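Local coordinates for protein D-aminopeptidase (Burkholderia sp. LK4, PDB 5TZB) that probably cleaves beta-amino acids from the amino termini of short peptides, acting as an Ntn-type hydrolase of peptidase family S58, at residues 61-66 against 158-163; 80-85 against 304-309; 111-116 against 144-149; 192-197 against 226-231; 275-280 against 336-341. All coordinates share one frame; numbering follows the deposited sequence.

Contact 1 (61-66 against 158-163); sequences ASIRTG and GQHVSA
I63 crosses the face of the H160 imidazole obliquely, in a CH-pi contact. I63 CG1 sits 3.7 Å from the centroid of the H160 ring, only 10° off the ring normal, while I63 CD1 reaches toward the rim and comes 3.5 Å from H160 ND1. The second branch, I63 CG2, meets H160 CB rather than the ring. With chi1 at -54°, CG1 stands beside the isoleucine's own N and CG2 is anti to it, which spreads the two branches over both parts of the histidine side chain. The opposite face of the ring is roofed by a polar atom of its own loop: G158 O lies 3.9 Å above the ring plane, over its centre. The imidazole is therefore sandwiched, and its NE2 is hydrogen-bonded to D155 OD2, which would hold the ring's rotation.

The contact ties one strand of the mixed five-stranded sheet, 63-71, running between 48-56 and 111-115, to the loop that leads into helix 163-172; S162 occupies the N-cap of that helix.

Van der Waals touches follow toward G66. T65 CG2 meets V161 CG2 at 3.8 Å, and the same valine methyl lies 4.1 Å from G66 O. T65 presents its methyl because its OG1 is turned anti to the backbone N (chi1 -169°) and is engaged by N115 ND2 and D150 OD2. V161 also packs on V122 of helix 119-129, while Q159 NE2 reaches D124 O of the second subunit.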
# COMPACT_ATOMS: atom_id res chain seq x y z
N ALA C 61 -18.81 -7.67 35.72
CA ALA C 61 -19.59 -6.87 34.80
C ALA C 61 -19.28 -5.39 35.02
O ALA C 61 -20.04 -4.52 34.61
CB ALA C 61 -21.08 -7.13 34.98
N SER C 62 -18.15 -5.14 35.68
CA SER C 62 -17.69 -3.78 35.92
C SER C 62 -17.41 -3.06 34.60
O SER C 62 -16.94 -3.66 33.64
CB SER C 62 -16.43 -3.77 36.80
OG SER C 62 -16.72 -4.21 38.11
N ILE C 63 -17.72 -1.77 34.58
CA ILE C 63 -17.54 -0.96 33.39
C ILE C 63 -16.37 -0.01 33.60
O ILE C 63 -16.38 0.80 34.53
CB ILE C 63 -18.80 -0.16 33.07
CG1 ILE C 63 -20.01 -1.10 32.97
CG2 ILE C 63 -18.62 0.60 31.77
CD1 ILE C 63 -21.34 -0.36 32.81
N ARG C 64 -15.34 -0.14 32.77
CA ARG C 64 -14.22 0.80 32.81
C ARG C 64 -13.87 1.13 31.38
O ARG C 64 -12.91 0.61 30.82
CB ARG C 64 -13.01 0.19 33.53
CG ARG C 64 -13.29 -0.12 34.99
CD ARG C 64 -13.54 1.13 35.83
NE ARG C 64 -13.85 0.78 37.22
CZ ARG C 64 -12.93 0.57 38.15
NH1 ARG C 64 -11.65 0.70 37.85
NH2 ARG C 64 -13.30 0.24 39.39
N THR C 65 -14.67 2.01 30.77
CA THR C 65 -14.53 2.29 29.36
C THR C 65 -15.18 3.63 29.03
O THR C 65 -15.51 4.40 29.92
CB THR C 65 -15.18 1.17 28.49
OG1 THR C 65 -14.81 1.33 27.12
CG2 THR C 65 -16.70 1.18 28.62
N GLY C 66 -15.34 3.91 27.74
CA GLY C 66 -15.95 5.15 27.32
C GLY C 66 -15.64 5.50 25.89
O GLY C 66 -15.25 4.65 25.09
N GLY C 158 -19.50 -6.96 27.41
CA GLY C 158 -20.76 -6.39 27.84
C GLY C 158 -21.26 -5.30 26.91
O GLY C 158 -22.44 -4.94 26.98
N GLN C 159 -20.37 -4.76 26.08
CA GLN C 159 -20.72 -3.72 25.10
C GLN C 159 -21.54 -2.61 25.75
O GLN C 159 -22.70 -2.39 25.41
CB GLN C 159 -21.46 -4.34 23.89
CG GLN C 159 -20.54 -5.23 23.02
CD GLN C 159 -21.22 -5.84 21.79
OE1 GLN C 159 -22.27 -6.48 21.89
NE2 GLN C 159 -20.62 -5.65 20.62
N HIS C 160 -20.91 -1.90 26.69
CA HIS C 160 -21.65 -0.96 27.54
C HIS C 160 -21.68 0.47 27.00
O HIS C 160 -22.31 1.34 27.61
CB HIS C 160 -21.05 -0.95 28.95
CG HIS C 160 -21.15 -2.26 29.66
ND1 HIS C 160 -22.30 -2.67 30.30
CD2 HIS C 160 -20.23 -3.23 29.87
CE1 HIS C 160 -22.09 -3.86 30.85
NE2 HIS C 160 -20.84 -4.22 30.60
N VAL C 161 -21.02 0.72 25.87
CA VAL C 161 -21.02 2.05 25.28
C VAL C 161 -22.22 2.22 24.35
O VAL C 161 -22.49 1.34 23.53
CB VAL C 161 -19.71 2.33 24.48
CG1 VAL C 161 -19.75 3.73 23.82
CG2 VAL C 161 -18.51 2.20 25.40
N SER C 162 -22.91 3.34 24.48
CA SER C 162 -24.14 3.58 23.72
C SER C 162 -24.13 4.92 22.99
O SER C 162 -23.22 5.73 23.17
CB SER C 162 -25.34 3.53 24.65
OG SER C 162 -25.34 4.68 25.49
N ALA C 163 -25.14 5.14 22.16
CA ALA C 163 -25.26 6.40 21.43
C ALA C 163 -25.34 7.59 22.38
O ALA C 163 -24.83 8.67 22.08
CB ALA C 163 -26.48 6.38 20.52

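Contact 2 (80-85 against 304-309); sequences SPCFAG and FATGND
C82 turns its side chain toward the opposing segment, where it meets a carbonyl oxygen and a phenyl ring. Its CB lies 3.3 Å from A305 O and also near F304 CD1. From there chi1 of -63° sets SG beside the cysteine's own N, and the sulfur lies 3.7 Å from A305 O. It also touches F304 CD1 at 4.1 Å and the methyl CG2 of T306. Toward the F304 ring this is an oblique Cys sulfur-aromatic contact, 61° off the normal. Two residues on, A84 CB packs against F304 CB at 3.7 Å, across a non-hydrogen-bonded antiparallel pair.

The backbones are joined by A305 N to F83 O, 2.9 Å and nearly straight at 165°. In place of a direct return bond, a water accepts from F83 N (3.0 Å) and donates to both A305 O and N308 O. N308, whose OD1 takes the N-H of K327, brings ND2 to the edge of the F83 ring, 3.9 Å from F83 CD2. The F83 side chain is about 7 Å from a bound calcium ion. This is an antiparallel strand pair of the seven-stranded mixed sheet, with a water bridging the backbones where they separate, consistent with the alpha-beta-beta-alpha sandwich of Ntn hydrolases.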
# COMPACT_ATOMS: atom_id res chain seq x y z
N SER C 80 -16.97 21.31 6.20
CA SER C 80 -15.62 21.76 5.96
C SER C 80 -14.62 20.61 6.06
O SER C 80 -13.92 20.47 7.06
CB SER C 80 -15.24 22.86 6.95
OG SER C 80 -14.00 23.45 6.58
N PRO C 81 -14.55 19.79 5.00
CA PRO C 81 -13.66 18.62 4.97
C PRO C 81 -12.20 18.97 5.21
O PRO C 81 -11.77 20.06 4.83
CB PRO C 81 -13.85 18.08 3.54
CG PRO C 81 -15.18 18.57 3.13
CD PRO C 81 -15.30 19.93 3.74
N CYS C 82 -11.46 18.05 5.82
CA CYS C 82 -10.02 18.22 5.99
C CYS C 82 -9.28 17.18 5.16
O CYS C 82 -9.69 16.02 5.10
CB CYS C 82 -9.60 18.06 7.46
SG CYS C 82 -10.25 19.28 8.59
N PHE C 83 -8.19 17.59 4.53
CA PHE C 83 -7.29 16.62 3.96
C PHE C 83 -6.74 15.74 5.10
O PHE C 83 -6.55 16.19 6.24
CB PHE C 83 -6.17 17.32 3.19
CG PHE C 83 -6.60 17.87 1.85
CD1 PHE C 83 -7.58 17.23 1.09
CD2 PHE C 83 -6.01 19.03 1.33
CE1 PHE C 83 -7.97 17.74 -0.17
CE2 PHE C 83 -6.39 19.55 0.08
CZ PHE C 83 -7.37 18.90 -0.67
N ALA C 84 -6.53 14.46 4.80
CA ALA C 84 -6.11 13.52 5.84
C ALA C 84 -5.43 12.32 5.23
O ALA C 84 -5.52 12.08 4.03
CB ALA C 84 -7.30 13.10 6.69
N GLY C 85 -4.74 11.55 6.07
CA GLY C 85 -4.07 10.35 5.61
C GLY C 85 -3.92 9.40 6.79
O GLY C 85 -4.00 9.82 7.95
N PHE C 304 -4.65 14.60 10.07
CA PHE C 304 -5.44 15.52 9.24
C PHE C 304 -4.92 16.95 9.33
O PHE C 304 -4.31 17.36 10.34
CB PHE C 304 -6.94 15.45 9.59
CG PHE C 304 -7.30 16.04 10.94
CD1 PHE C 304 -7.64 17.38 11.07
CD2 PHE C 304 -7.34 15.23 12.07
CE1 PHE C 304 -7.98 17.92 12.31
CE2 PHE C 304 -7.69 15.76 13.31
CZ PHE C 304 -8.00 17.11 13.42
N ALA C 305 -5.16 17.72 8.27
CA ALA C 305 -4.68 19.08 8.18
C ALA C 305 -5.84 20.05 8.00
O ALA C 305 -6.80 19.75 7.28
CB ALA C 305 -3.69 19.20 7.02
N THR C 306 -5.76 21.22 8.63
CA THR C 306 -6.85 22.20 8.56
C THR C 306 -6.51 23.39 7.66
O THR C 306 -7.37 24.23 7.40
CB THR C 306 -7.23 22.73 9.95
OG1 THR C 306 -6.10 23.39 10.54
CG2 THR C 306 -7.66 21.58 10.87
N GLY C 307 -5.27 23.43 7.15
CA GLY C 307 -4.77 24.55 6.37
C GLY C 307 -5.54 24.89 5.12
O GLY C 307 -5.75 26.06 4.79
N ASN C 308 -5.97 23.86 4.40
CA ASN C 308 -6.89 24.06 3.29
C ASN C 308 -8.34 23.96 3.76
O ASN C 308 -8.71 22.99 4.41
CB ASN C 308 -6.59 23.04 2.18
CG ASN C 308 -5.30 23.34 1.45
OD1 ASN C 308 -5.20 24.32 0.70
ND2 ASN C 308 -4.28 22.53 1.70
N ASP C 309 -9.13 25.00 3.53
CA ASP C 309 -10.55 24.91 3.86
C ASP C 309 -11.36 25.28 2.64
O ASP C 309 -10.81 25.54 1.58
CB ASP C 309 -10.91 25.77 5.09
CG ASP C 309 -10.70 27.27 4.87
OD1 ASP C 309 -10.74 28.01 5.89
OD2 ASP C 309 -10.48 27.72 3.73
O HOH W 1 -7.45 20.48 4.88

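Contact 3 (111-116 against 144-149); sequences IAYTNT and VVMETY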
# COMPACT_ATOMS: atom_id res chain seq x y z
N ILE C 111 -13.88 12.30 14.66
CA ILE C 111 -13.11 11.11 14.98
C ILE C 111 -13.44 10.67 16.39
O ILE C 111 -13.53 11.51 17.28
CB ILE C 111 -11.59 11.39 14.91
CG1 ILE C 111 -11.21 11.84 13.51
CG2 ILE C 111 -10.79 10.15 15.32
CD1 ILE C 111 -9.85 12.53 13.47
N ALA C 112 -13.61 9.37 16.59
CA ALA C 112 -13.90 8.87 17.91
C ALA C 112 -12.96 7.70 18.28
O ALA C 112 -12.53 6.93 17.41
CB ALA C 112 -15.35 8.45 18.02
N TYR C 113 -12.58 7.66 19.55
CA TYR C 113 -11.86 6.54 20.15
C TYR C 113 -12.77 5.79 21.11
O TYR C 113 -13.47 6.42 21.89
CB TYR C 113 -10.65 7.03 20.95
CG TYR C 113 -9.54 7.74 20.22
CD1 TYR C 113 -9.47 7.77 18.83
CD2 TYR C 113 -8.54 8.38 20.94
CE1 TYR C 113 -8.42 8.43 18.19
CE2 TYR C 113 -7.50 9.04 20.31
CZ TYR C 113 -7.45 9.06 18.94
OH TYR C 113 -6.40 9.72 18.34
N THR C 114 -12.74 4.46 21.09
CA THR C 114 -13.45 3.69 22.12
C THR C 114 -12.79 2.31 22.30
O THR C 114 -11.66 2.12 21.89
CB THR C 114 -14.95 3.56 21.77
OG1 THR C 114 -15.66 3.00 22.88
CG2 THR C 114 -15.16 2.73 20.53
N ASN C 115 -13.48 1.35 22.92
CA ASN C 115 -12.93 -0.00 23.05
C ASN C 115 -13.29 -0.87 21.84
O ASN C 115 -14.18 -0.51 21.07
CB ASN C 115 -13.42 -0.67 24.33
CG ASN C 115 -14.90 -0.99 24.28
OD1 ASN C 115 -15.32 -1.97 23.66
ND2 ASN C 115 -15.71 -0.18 24.96
N THR C 116 -12.61 -2.01 21.69
CA THR C 116 -12.73 -2.86 20.50
C THR C 116 -14.14 -3.34 20.18
O THR C 116 -14.50 -3.47 19.01
CB THR C 116 -11.81 -4.10 20.60
OG1 THR C 116 -10.53 -3.72 21.14
CG2 THR C 116 -11.62 -4.73 19.21
N VAL C 144 -14.98 8.12 11.28
CA VAL C 144 -13.75 7.44 11.64
C VAL C 144 -13.79 7.08 13.12
O VAL C 144 -13.85 7.95 13.99
CB VAL C 144 -12.50 8.31 11.36
CG1 VAL C 144 -11.22 7.61 11.88
CG2 VAL C 144 -12.37 8.62 9.85
N VAL C 145 -13.78 5.78 13.41
CA VAL C 145 -13.77 5.31 14.78
C VAL C 145 -12.60 4.36 14.92
O VAL C 145 -12.39 3.50 14.06
CB VAL C 145 -15.08 4.62 15.18
CG1 VAL C 145 -15.03 4.19 16.65
CG2 VAL C 145 -16.26 5.56 14.96
N MET C 146 -11.79 4.56 15.96
CA MET C 146 -10.64 3.71 16.22
C MET C 146 -10.74 3.18 17.64
O MET C 146 -11.59 3.64 18.40
CB MET C 146 -9.35 4.48 15.98
CG MET C 146 -9.17 4.87 14.50
SD MET C 146 -7.69 5.84 14.18
CE MET C 146 -8.22 7.44 14.79
N GLU C 147 -9.91 2.20 17.99
CA GLU C 147 -10.09 1.51 19.26
C GLU C 147 -8.80 0.95 19.85
O GLU C 147 -7.82 0.76 19.14
CB GLU C 147 -11.09 0.36 19.09
CG GLU C 147 -10.70 -0.68 18.03
CD GLU C 147 -9.62 -1.68 18.51
OE1 GLU C 147 -9.48 -1.91 19.73
OE2 GLU C 147 -8.92 -2.23 17.63
N THR C 148 -8.84 0.69 21.15
CA THR C 148 -7.87 -0.20 21.79
C THR C 148 -8.65 -1.12 22.76
O THR C 148 -9.83 -0.90 23.03
CB THR C 148 -6.76 0.59 22.53
OG1 THR C 148 -7.36 1.46 23.49
CG2 THR C 148 -5.94 1.44 21.53
N TYR C 149 -7.99 -2.16 23.26
CA TYR C 149 -8.67 -3.24 23.99
C TYR C 149 -8.56 -3.12 25.52
O TYR C 149 -7.48 -3.32 26.09
CB TYR C 149 -8.10 -4.57 23.49
CG TYR C 149 -8.56 -5.81 24.22
CD1 TYR C 149 -9.77 -6.41 23.91
CD2 TYR C 149 -7.77 -6.40 25.20
CE1 TYR C 149 -10.20 -7.57 24.58
CE2 TYR C 149 -8.18 -7.54 25.88
CZ TYR C 149 -9.39 -8.13 25.56
OH TYR C 149 -9.79 -9.26 26.24
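T116 OG1 donates to E147 OE1 over a very short 2.5 Å, arriving from above the carboxylate plane, 51° out of it. The glutamate folds back to meet it: chi1 of 58° places CG between its N and carbonyl carbon, and chi2 of 78° bends the chain again toward T116. E147 OE2 takes the N-H of D94, so both carboxylate oxygens of this buried acid have donors.

Behind this pair the backbones form a regular parallel ladder. A112 N bonds V144 O (3.0 Å), M146 N bonds A112 O (2.9 Å) and T114 N bonds M146 O; T148 N to T114 O, at 3.2 Å, is the longest of these four.

On the face carrying I111, Y113 and M146, the methionine lies alongside the tyrosine, and its bent tip puts CE at the ring edge, 3.5 Å from Y113 CE1, and 3.8 Å from I111 CG2. The other face, with A112, T114, V145 and E147, packs on helix 119-129, through V122 and V119. Y149 meets the ring of W140 of the second subunit. Strand 111-115, helix 119-129 and strand 144-148 thus form a beta-alpha-beta crossover, with neighbouring parallel strands inside the five-stranded sheet.

Contact 4 (192-197 against 226-231); sequences HEFKGG and EMLRVA
With chi1 at -74° the H192 imidazole stands beside its own N, and L228, with CG anti to its N (chi1 178°), lays CD1 over the ring. L228 CD1 is 4.0 Å from the centroid of the H192 ring, 25° off the normal, in a CH-pi contact; its nearest ring atom is H192 CD2 at 3.6 Å. L228 CA rests over the same face, displaced toward the rim, so backbone and side chain together cover that side. H192 ND1 is hydrogen-bonded to V224 O, which would restrain the ring's rotation.

H192 and E193 both have left-handed helical backbone angles and form the two-residue turn, close to type I', of a tight beta hairpin between strands 190-191 and 194-195. R225 grips this turn, bonding H192 O through NE and E193 O through NH2, and also makes a cation-pi contact with F194. The other leucine branch touches that ring obliquely, L228 CD2 lying 4.3 Å from F194 CE2.

At the outer side two acids face each other, E193 OE1 and E226 OE1 standing 4.4 Å apart. A water donates to both, at 2.6 Å from E193 OE1 and 3.1 Å from E226 OE1, and probably eases the repulsion between the carboxylates. E193 OE2 is hydrogen-bonded to S244 OG, and M227 packs on V339 of the fourth subunit.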
# COMPACT_ATOMS: atom_id res chain seq x y z
N HIS C 192 2.58 0.11 29.04
CA HIS C 192 3.82 -0.35 29.66
C HIS C 192 3.59 -0.96 31.04
O HIS C 192 4.38 -0.78 31.97
CB HIS C 192 4.84 0.79 29.71
CG HIS C 192 5.44 1.11 28.37
ND1 HIS C 192 6.36 0.28 27.76
CD2 HIS C 192 5.25 2.15 27.53
CE1 HIS C 192 6.72 0.81 26.60
NE2 HIS C 192 6.06 1.94 26.44
N GLU C 193 2.46 -1.67 31.16
CA GLU C 193 2.08 -2.37 32.38
C GLU C 193 1.92 -1.40 33.56
O GLU C 193 2.05 -1.79 34.72
CB GLU C 193 3.10 -3.47 32.69
CG GLU C 193 3.27 -4.42 31.52
CD GLU C 193 4.26 -5.54 31.78
OE1 GLU C 193 5.23 -5.69 30.99
OE2 GLU C 193 4.05 -6.28 32.75
N PHE C 194 1.68 -0.14 33.22
CA PHE C 194 1.15 0.85 34.15
C PHE C 194 -0.21 1.30 33.64
O PHE C 194 -0.62 0.90 32.55
CB PHE C 194 2.06 2.07 34.27
CG PHE C 194 3.37 1.80 34.92
CD1 PHE C 194 3.44 1.54 36.29
CD2 PHE C 194 4.54 1.84 34.19
CE1 PHE C 194 4.66 1.31 36.91
CE2 PHE C 194 5.77 1.61 34.80
CZ PHE C 194 5.83 1.34 36.16
N LYS C 195 -0.87 2.20 34.36
CA LYS C 195 -2.14 2.75 33.87
C LYS C 195 -1.92 3.57 32.60
O LYS C 195 -1.03 4.42 32.54
CB LYS C 195 -2.81 3.63 34.93
CG LYS C 195 -4.17 4.18 34.49
CD LYS C 195 -5.19 3.05 34.34
CE LYS C 195 -6.53 3.55 33.79
NZ LYS C 195 -6.47 3.85 32.33
N GLY C 196 -2.74 3.31 31.58
CA GLY C 196 -2.62 4.01 30.33
C GLY C 196 -3.81 4.91 30.03
O GLY C 196 -4.50 5.36 30.95
N GLY C 197 -4.04 5.18 28.75
CA GLY C 197 -5.18 5.98 28.34
C GLY C 197 -4.85 7.19 27.48
O GLY C 197 -3.98 7.16 26.62
N GLU C 226 9.70 -3.31 30.79
CA GLU C 226 11.14 -3.02 30.64
C GLU C 226 11.48 -2.11 29.47
O GLU C 226 12.53 -1.49 29.48
CB GLU C 226 11.98 -4.31 30.54
CG GLU C 226 11.49 -5.33 29.54
CD GLU C 226 10.46 -6.29 30.12
OE1 GLU C 226 9.61 -5.87 30.93
OE2 GLU C 226 10.51 -7.48 29.74
N MET C 227 10.62 -2.07 28.46
CA MET C 227 10.90 -1.30 27.24
C MET C 227 10.62 0.20 27.39
O MET C 227 10.93 0.97 26.49
CB MET C 227 10.08 -1.83 26.05
CG MET C 227 10.51 -3.20 25.55
SD MET C 227 12.15 -3.28 24.84
CE MET C 227 12.23 -5.03 24.42
N LEU C 228 9.98 0.61 28.49
CA LEU C 228 9.61 2.02 28.68
C LEU C 228 10.83 2.96 28.63
O LEU C 228 11.83 2.73 29.33
CB LEU C 228 8.89 2.21 30.02
CG LEU C 228 8.50 3.65 30.37
CD1 LEU C 228 7.56 4.29 29.34
CD2 LEU C 228 7.93 3.74 31.79
N ARG C 229 10.76 3.99 27.79
CA ARG C 229 11.81 5.01 27.75
C ARG C 229 11.19 6.40 27.77
O ARG C 229 10.22 6.67 27.06
CB ARG C 229 12.71 4.84 26.51
CG ARG C 229 13.29 3.43 26.32
CD ARG C 229 14.61 3.42 25.53
NE ARG C 229 14.57 4.28 24.34
CZ ARG C 229 15.44 4.24 23.33
NH1 ARG C 229 16.44 3.36 23.34
NH2 ARG C 229 15.31 5.07 22.31
N VAL C 230 11.74 7.28 28.60
CA VAL C 230 11.22 8.64 28.77
C VAL C 230 12.30 9.66 28.45
O VAL C 230 13.34 9.71 29.14
CB VAL C 230 10.70 8.88 30.21
CG1 VAL C 230 10.28 10.33 30.40
CG2 VAL C 230 9.55 7.95 30.52
N ALA C 231 12.05 10.48 27.44
CA ALA C 231 13.05 11.40 26.88
C ALA C 231 14.30 10.63 26.50
O ALA C 231 15.42 11.13 26.65
CB ALA C 231 13.38 12.52 27.86
O HOH W 2 7.03 -7.42 31.51

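Contact 5 (275-280 against 336-341); sequences CTRLAQ and ALFVAA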
# COMPACT_ATOMS: atom_id res chain seq x y z
N CYS C 275 -0.33 14.22 4.27
CA CYS C 275 -0.90 13.75 5.52
C CYS C 275 -0.48 12.29 5.81
O CYS C 275 -0.29 11.91 6.96
CB CYS C 275 -2.41 13.89 5.49
SG CYS C 275 -3.03 15.62 5.55
N THR C 276 -0.37 11.49 4.76
CA THR C 276 0.11 10.11 4.89
C THR C 276 1.54 10.10 5.41
O THR C 276 1.90 9.32 6.30
CB THR C 276 0.04 9.36 3.54
OG1 THR C 276 -1.30 9.41 3.06
CG2 THR C 276 0.46 7.87 3.69
N ARG C 277 2.37 10.98 4.84
CA ARG C 277 3.74 11.10 5.28
C ARG C 277 3.80 11.50 6.76
O ARG C 277 4.55 10.92 7.56
CB ARG C 277 4.50 12.11 4.42
CG ARG C 277 4.44 11.79 2.93
CD ARG C 277 5.30 12.75 2.13
NE ARG C 277 6.72 12.48 2.36
CZ ARG C 277 7.71 13.32 2.09
NH1 ARG C 277 7.46 14.52 1.57
NH2 ARG C 277 8.97 12.97 2.36
N LEU C 278 2.96 12.45 7.12
CA LEU C 278 2.94 12.95 8.49
C LEU C 278 2.46 11.86 9.46
O LEU C 278 3.02 11.71 10.55
CB LEU C 278 2.05 14.19 8.59
CG LEU C 278 2.09 14.96 9.91
CD1 LEU C 278 3.48 15.55 10.10
CD2 LEU C 278 1.05 16.04 9.91
N ALA C 279 1.44 11.09 9.06
CA ALA C 279 0.90 10.06 9.94
C ALA C 279 1.95 9.01 10.29
O ALA C 279 1.97 8.52 11.42
CB ALA C 279 -0.32 9.39 9.31
N GLN C 280 2.83 8.68 9.35
CA GLN C 280 3.81 7.63 9.62
C GLN C 280 4.83 8.10 10.64
O GLN C 280 5.48 7.28 11.29
CB GLN C 280 4.52 7.16 8.33
CG GLN C 280 5.42 5.93 8.60
CD GLN C 280 5.98 5.22 7.34
OE1 GLN C 280 6.72 4.24 7.48
NE2 GLN C 280 5.62 5.70 6.15
N ALA C 336 10.32 19.90 9.22
CA ALA C 336 10.04 20.50 10.54
C ALA C 336 8.66 20.03 11.05
O ALA C 336 8.41 20.00 12.26
CB ALA C 336 10.11 22.03 10.48
N LEU C 337 7.75 19.70 10.13
CA LEU C 337 6.46 19.12 10.52
C LEU C 337 6.61 17.65 10.96
O LEU C 337 5.97 17.24 11.93
CB LEU C 337 5.44 19.23 9.38
CG LEU C 337 4.93 20.64 8.99
CD1 LEU C 337 4.17 20.63 7.67
CD2 LEU C 337 4.05 21.23 10.11
N PHE C 338 7.45 16.88 10.27
CA PHE C 338 7.77 15.50 10.68
C PHE C 338 8.37 15.47 12.10
O PHE C 338 7.93 14.70 12.95
CB PHE C 338 8.76 14.87 9.70
CG PHE C 338 8.19 14.58 8.33
CD1 PHE C 338 6.84 14.68 8.07
CD2 PHE C 338 9.04 14.24 7.28
CE1 PHE C 338 6.33 14.42 6.79
CE2 PHE C 338 8.54 13.96 6.01
CZ PHE C 338 7.19 14.06 5.77
N VAL C 339 9.38 16.29 12.33
CA VAL C 339 10.02 16.40 13.65
C VAL C 339 8.99 16.72 14.72
O VAL C 339 8.91 16.06 15.77
CB VAL C 339 11.12 17.50 13.65
CG1 VAL C 339 11.63 17.77 15.07
CG2 VAL C 339 12.28 17.13 12.72
N ALA C 340 8.17 17.74 14.45
CA ALA C 340 7.17 18.17 15.41
C ALA C 340 6.17 17.07 15.74
O ALA C 340 5.80 16.92 16.90
CB ALA C 340 6.44 19.41 14.90
N ALA C 341 5.69 16.35 14.72
CA ALA C 341 4.71 15.30 14.94
C ALA C 341 5.32 14.20 15.78
O ALA C 341 4.67 13.70 16.70
CB ALA C 341 4.17 14.73 13.60
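R277 meets F338 first with its CB, which lies 3.6 Å from F338 CZ. Farther out, the arginine chain bends at chi3 and swings the guanidinium back across the end of the same ring. F338 CZ then sits 3.7 Å above the guanidinium plane, over its centre, with the two planes 82° apart: the phenyl points its edge into the flat face of the arginine, a T-shaped approach. The ring makes its cation-pi contact with another residue, R281. The R277 nitrogens are engaged by other chains, NE in a salt bridge to E103 of the third subunit and NH1 in one to D295 of the fourth, so the phenyl edge packs against a group already held at a subunit junction.

Helices 272-289 and 331-355, whose segments here run in broadly the same direction at 37° with axes 9.3 Å apart, belong to a helical layer on the seven-stranded sheet, as in the layered sandwich of Ntn hydrolases.

L278, one residue on, turns toward the sheet side of the interface. Its CG is anti to the backbone N (chi1 -171°), which extends CD1 onto the neighbouring helix. There L278 CD1 touches L337 O at 3.5 Å. The same methyl lies 3.7 Å from A341 CB and also reaches the F338 ring. Beneath it, L278 also packs on I264 and T266 of strand 260-266.

Contacts 1 and 3 share the five-stranded sheet: their centres are 13 Å apart, and T65 OG1 to N115 ND2 and G66 O to T114 OG1, both 2.8 Å, are probable hydrogen bonds between them. Both also reach the second subunit. Contact 2, in the other sheet, touches contact 3 where F304 CE2 packs on I111 CD1 at 3.9 Å. Contact 5 lies on that second sheet, with C275 CB 3.4 Å from G85 N of contact 2. The side chains of F83 in contact 2 and R277 in contact 5 are about 7 and 9 Å from a bound calcium ion. Contact 4, about 7 Å from contacts 1 and 3 between nearest atoms, shares the fourth subunit with contact 5.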